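Local atomic coordinates of terminal uridylyltransferase 1 (Trypanosoma brucei, PDB entry 5HZD), a protein that adds uridines from UTP to the 3' ends of guide RNAs, ribosomal RNAs and some mRNAs, and takes part in mitochondrial RNA editing. Residues N331-S336 with V481-R486. Residues are numbered along the deposited sequence; the frame is centred on the assembly and turned at random.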
ATOM      1  N   ASN A 331      -7.600  -0.352 -15.478  1.00 22.36           N
ATOM      2  CA  ASN A 331      -8.607  -0.031 -16.477  1.00 21.48           C
ATOM      3  C   ASN A 331      -9.139   1.374 -16.328  1.00 23.05           C
ATOM      4  O   ASN A 331     -10.210   1.676 -16.830  1.00 25.69           O
ATOM      5  CB  ASN A 331      -9.764  -1.024 -16.431  1.00 22.50           C
ATOM      6  CG  ASN A 331      -9.322  -2.407 -16.810  1.00 27.85           C
ATOM      7  OD1 ASN A 331      -9.486  -3.363 -16.048  1.00 31.47           O
ATOM      8  ND2 ASN A 331      -8.725  -2.520 -17.992  1.00 31.27           N
ATOM      9  N   GLY A 332      -8.392   2.212 -15.616  1.00 22.40           N
ATOM     10  CA  GLY A 332      -8.665   3.645 -15.593  1.00 21.47           C
ATOM     11  C   GLY A 332      -9.555   4.104 -14.446  1.00 22.65           C
ATOM     12  O   GLY A 332      -9.917   5.294 -14.352  1.00 21.97           O
ATOM     13  N   TYR A 333      -9.937   3.175 -13.574  1.00 17.88           N
ATOM     14  CA  TYR A 333     -10.748   3.590 -12.434  1.00 16.58           C
ATOM     15  C   TYR A 333      -9.809   4.065 -11.331  1.00 20.32           C
ATOM     16  O   TYR A 333      -8.621   4.361 -11.595  1.00 22.95           O
ATOM     17  CB  TYR A 333     -11.689   2.485 -11.969  1.00 16.86           C
ATOM     18  CG  TYR A 333     -12.787   2.169 -12.969  1.00 17.96           C
ATOM     19  CD1 TYR A 333     -13.997   2.850 -12.936  1.00 19.94           C
ATOM     20  CD2 TYR A 333     -12.597   1.194 -13.939  1.00 18.81           C
ATOM     21  CE1 TYR A 333     -15.003   2.568 -13.845  1.00 24.38           C
ATOM     22  CE2 TYR A 333     -13.594   0.902 -14.862  1.00 22.27           C
ATOM     23  CZ  TYR A 333     -14.797   1.597 -14.800  1.00 23.09           C
ATOM     24  OH  TYR A 333     -15.796   1.315 -15.719  1.00 29.13           O
ATOM     25  N   PHE A 334     -10.302   4.142 -10.098  1.00 14.48           N
ATOM     26  CA  PHE A 334      -9.483   4.705  -9.021  1.00 11.91           C
ATOM     27  C   PHE A 334      -8.471   3.706  -8.467  1.00 15.46           C
ATOM     28  O   PHE A 334      -8.597   2.492  -8.617  1.00 17.95           O
ATOM     29  CB  PHE A 334     -10.384   5.138  -7.870  1.00 13.38           C
ATOM     30  CG  PHE A 334     -11.230   6.329  -8.174  1.00 16.19           C
ATOM     31  CD1 PHE A 334     -10.664   7.526  -8.588  1.00 14.98           C
ATOM     32  CD2 PHE A 334     -12.607   6.265  -8.004  1.00 17.89           C
ATOM     33  CE1 PHE A 334     -11.454   8.640  -8.859  1.00 15.32           C
ATOM     34  CE2 PHE A 334     -13.393   7.379  -8.255  1.00 16.51           C
ATOM     35  CZ  PHE A 334     -12.828   8.561  -8.683  1.00 16.63           C
ATOM     36  N   THR A 335      -7.454   4.244  -7.815  1.00 15.09           N
ATOM     37  CA  THR A 335      -6.516   3.442  -7.058  1.00 15.76           C
ATOM     38  C   THR A 335      -6.980   3.316  -5.610  1.00 16.96           C
ATOM     39  O   THR A 335      -7.882   4.041  -5.144  1.00 14.35           O
ATOM     40  CB  THR A 335      -5.161   4.150  -7.015  1.00 14.11           C
ATOM     41  OG1 THR A 335      -5.331   5.466  -6.457  1.00 14.53           O
ATOM     42  CG2 THR A 335      -4.572   4.274  -8.402  1.00 17.42           C
ATOM     43  N   SER A 336      -6.331   2.446  -4.854  1.00 13.46           N
ATOM     44  CA  SER A 336      -6.644   2.353  -3.433  1.00 13.41           C
ATOM     45  C   SER A 336      -6.351   3.661  -2.713  1.00 13.89           C
ATOM     46  O   SER A 336      -7.087   4.063  -1.790  1.00 13.61           O
ATOM     47  CB  SER A 336      -5.879   1.202  -2.784  1.00 15.47           C
ATOM     48  OG  SER A 336      -6.363  -0.036  -3.317  1.00 18.09           O
ATOM     49  N   VAL A 481     -17.573   9.973 -18.865  1.00 16.11           N
ATOM     50  CA  VAL A 481     -18.948  10.026 -18.365  1.00 16.21           C
ATOM     51  C   VAL A 481     -19.580   8.652 -18.100  1.00 16.80           C
ATOM     52  O   VAL A 481     -20.168   8.452 -17.024  1.00 17.09           O
ATOM     53  CB  VAL A 481     -19.864  10.907 -19.238  1.00 16.88           C
ATOM     54  CG1 VAL A 481     -20.054  10.341 -20.646  1.00 17.52           C
ATOM     55  CG2 VAL A 481     -21.221  11.130 -18.528  1.00 19.33           C
ATOM     56  N   THR A 482     -19.480   7.716 -19.038  1.00 16.50           N
ATOM     57  CA  THR A 482     -20.083   6.403 -18.783  1.00 18.94           C
ATOM     58  C   THR A 482     -19.364   5.699 -17.646  1.00 19.48           C
ATOM     59  O   THR A 482     -20.012   5.096 -16.777  1.00 17.94           O
ATOM     60  CB  THR A 482     -20.189   5.505 -20.062  1.00 17.13           C
ATOM     61  OG1 THR A 482     -18.878   5.241 -20.582  1.00 21.77           O
ATOM     62  CG2 THR A 482     -21.013   6.199 -21.084  1.00 18.32           C
ATOM     63  N   LYS A 483     -18.038   5.798 -17.587  1.00 15.50           N
ATOM     64  CA  LYS A 483     -17.344   5.178 -16.470  1.00 14.90           C
ATOM     65  C   LYS A 483     -17.806   5.828 -15.158  1.00 17.20           C
ATOM     66  O   LYS A 483     -17.937   5.150 -14.131  1.00 17.10           O
ATOM     67  CB  LYS A 483     -15.816   5.290 -16.634  1.00 20.60           C
ATOM     68  CG  LYS A 483     -15.228   4.344 -17.666  1.00 26.64           C
ATOM     69  CD  LYS A 483     -13.719   4.175 -17.476  1.00 28.88           C
ATOM     70  CE  LYS A 483     -13.150   3.261 -18.549  1.00 40.68           C
ATOM     71  NZ  LYS A 483     -11.678   3.091 -18.393  1.00 47.91           N
ATOM     72  N   SER A 484     -18.059   7.136 -15.181  1.00 14.82           N
ATOM     73  CA  SER A 484     -18.405   7.848 -13.935  1.00 17.13           C
ATOM     74  C   SER A 484     -19.762   7.365 -13.435  1.00 19.13           C
ATOM     75  O   SER A 484     -19.991   7.286 -12.225  1.00 14.61           O
ATOM     76  CB  SER A 484     -18.423   9.383 -14.115  1.00 14.99           C
ATOM     77  OG  SER A 484     -19.571   9.824 -14.825  1.00 15.46           O
ATOM     78  N   LEU A 485     -20.642   7.004 -14.360  1.00 15.48           N
ATOM     79  CA  LEU A 485     -21.976   6.575 -13.955  1.00 15.17           C
ATOM     80  C   LEU A 485     -21.912   5.136 -13.429  1.00 15.00           C
ATOM     81  O   LEU A 485     -22.734   4.753 -12.587  1.00 16.77           O
ATOM     82  CB  LEU A 485     -22.969   6.729 -15.104  1.00 16.74           C
ATOM     83  CG  LEU A 485     -23.188   8.223 -15.447  1.00 18.45           C
ATOM     84  CD1 LEU A 485     -24.272   8.387 -16.504  1.00 18.11           C
ATOM     85  CD2 LEU A 485     -23.514   9.049 -14.179  1.00 19.39           C
ATOM     86  N   ARG A 486     -20.947   4.351 -13.913  1.00 14.91           N
ATOM     87  CA  ARG A 486     -20.654   3.055 -13.284  1.00 15.60           C
ATOM     88  C   ARG A 486     -20.220   3.241 -11.831  1.00 16.60           C
ATOM     89  O   ARG A 486     -20.637   2.485 -10.949  1.00 15.18           O
ATOM     90  CB  ARG A 486     -19.617   2.248 -14.094  1.00 16.82           C
ATOM     91  CG  ARG A 486     -20.170   1.806 -15.452  1.00 23.65           C
ATOM     92  CD  ARG A 486     -19.098   1.166 -16.352  1.00 25.63           C
ATOM     93  NE  ARG A 486     -18.549  -0.041 -15.733  1.00 31.18           N
ATOM     94  CZ  ARG A 486     -19.100  -1.244 -15.865  1.00 39.71           C
ATOM     95  NH1 ARG A 486     -20.203  -1.385 -16.587  1.00 42.26           N
ATOM     96  NH2 ARG A 486     -18.554  -2.303 -15.273  1.00 39.42           N
TER
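K483 lays its CD over one face of the Y333 ring, 4.3 Å from the centroid, as a CH-pi contact. R486 meets the same tyrosine at its hydroxyl. NE approaches the ring obliquely and makes a weak bond to Y333 OH, 3.1 Å long and bent to 126°. That hydroxyl sits at the edge of the guanidinium, near its plane, and the two flat groups are 53° apart. R486 is bent at chi3, and its stronger partner is L33 O, bound through NH1. The lysine chain is instead extended beyond CG. It runs past the phenol and delivers NZ to N331 O at 2.6 Å. NZ is tilted 23° out of that carbonyl plane. The loop leads into helix 336-349, which begins with S336 of the UTP site. V481 and L485 pack on helix 19-30 of the zinc finger, and T482 OG1 is bonded to D9 OD1 of the same finger. The contact thus ties the loop before a UTP-binding residue to the helix beside the zinc finger. Its main polar link is a probably charged lysine held by a neutral backbone carbonyl, with its aliphatic chain against the phenol; the arginine bond is a weak addition.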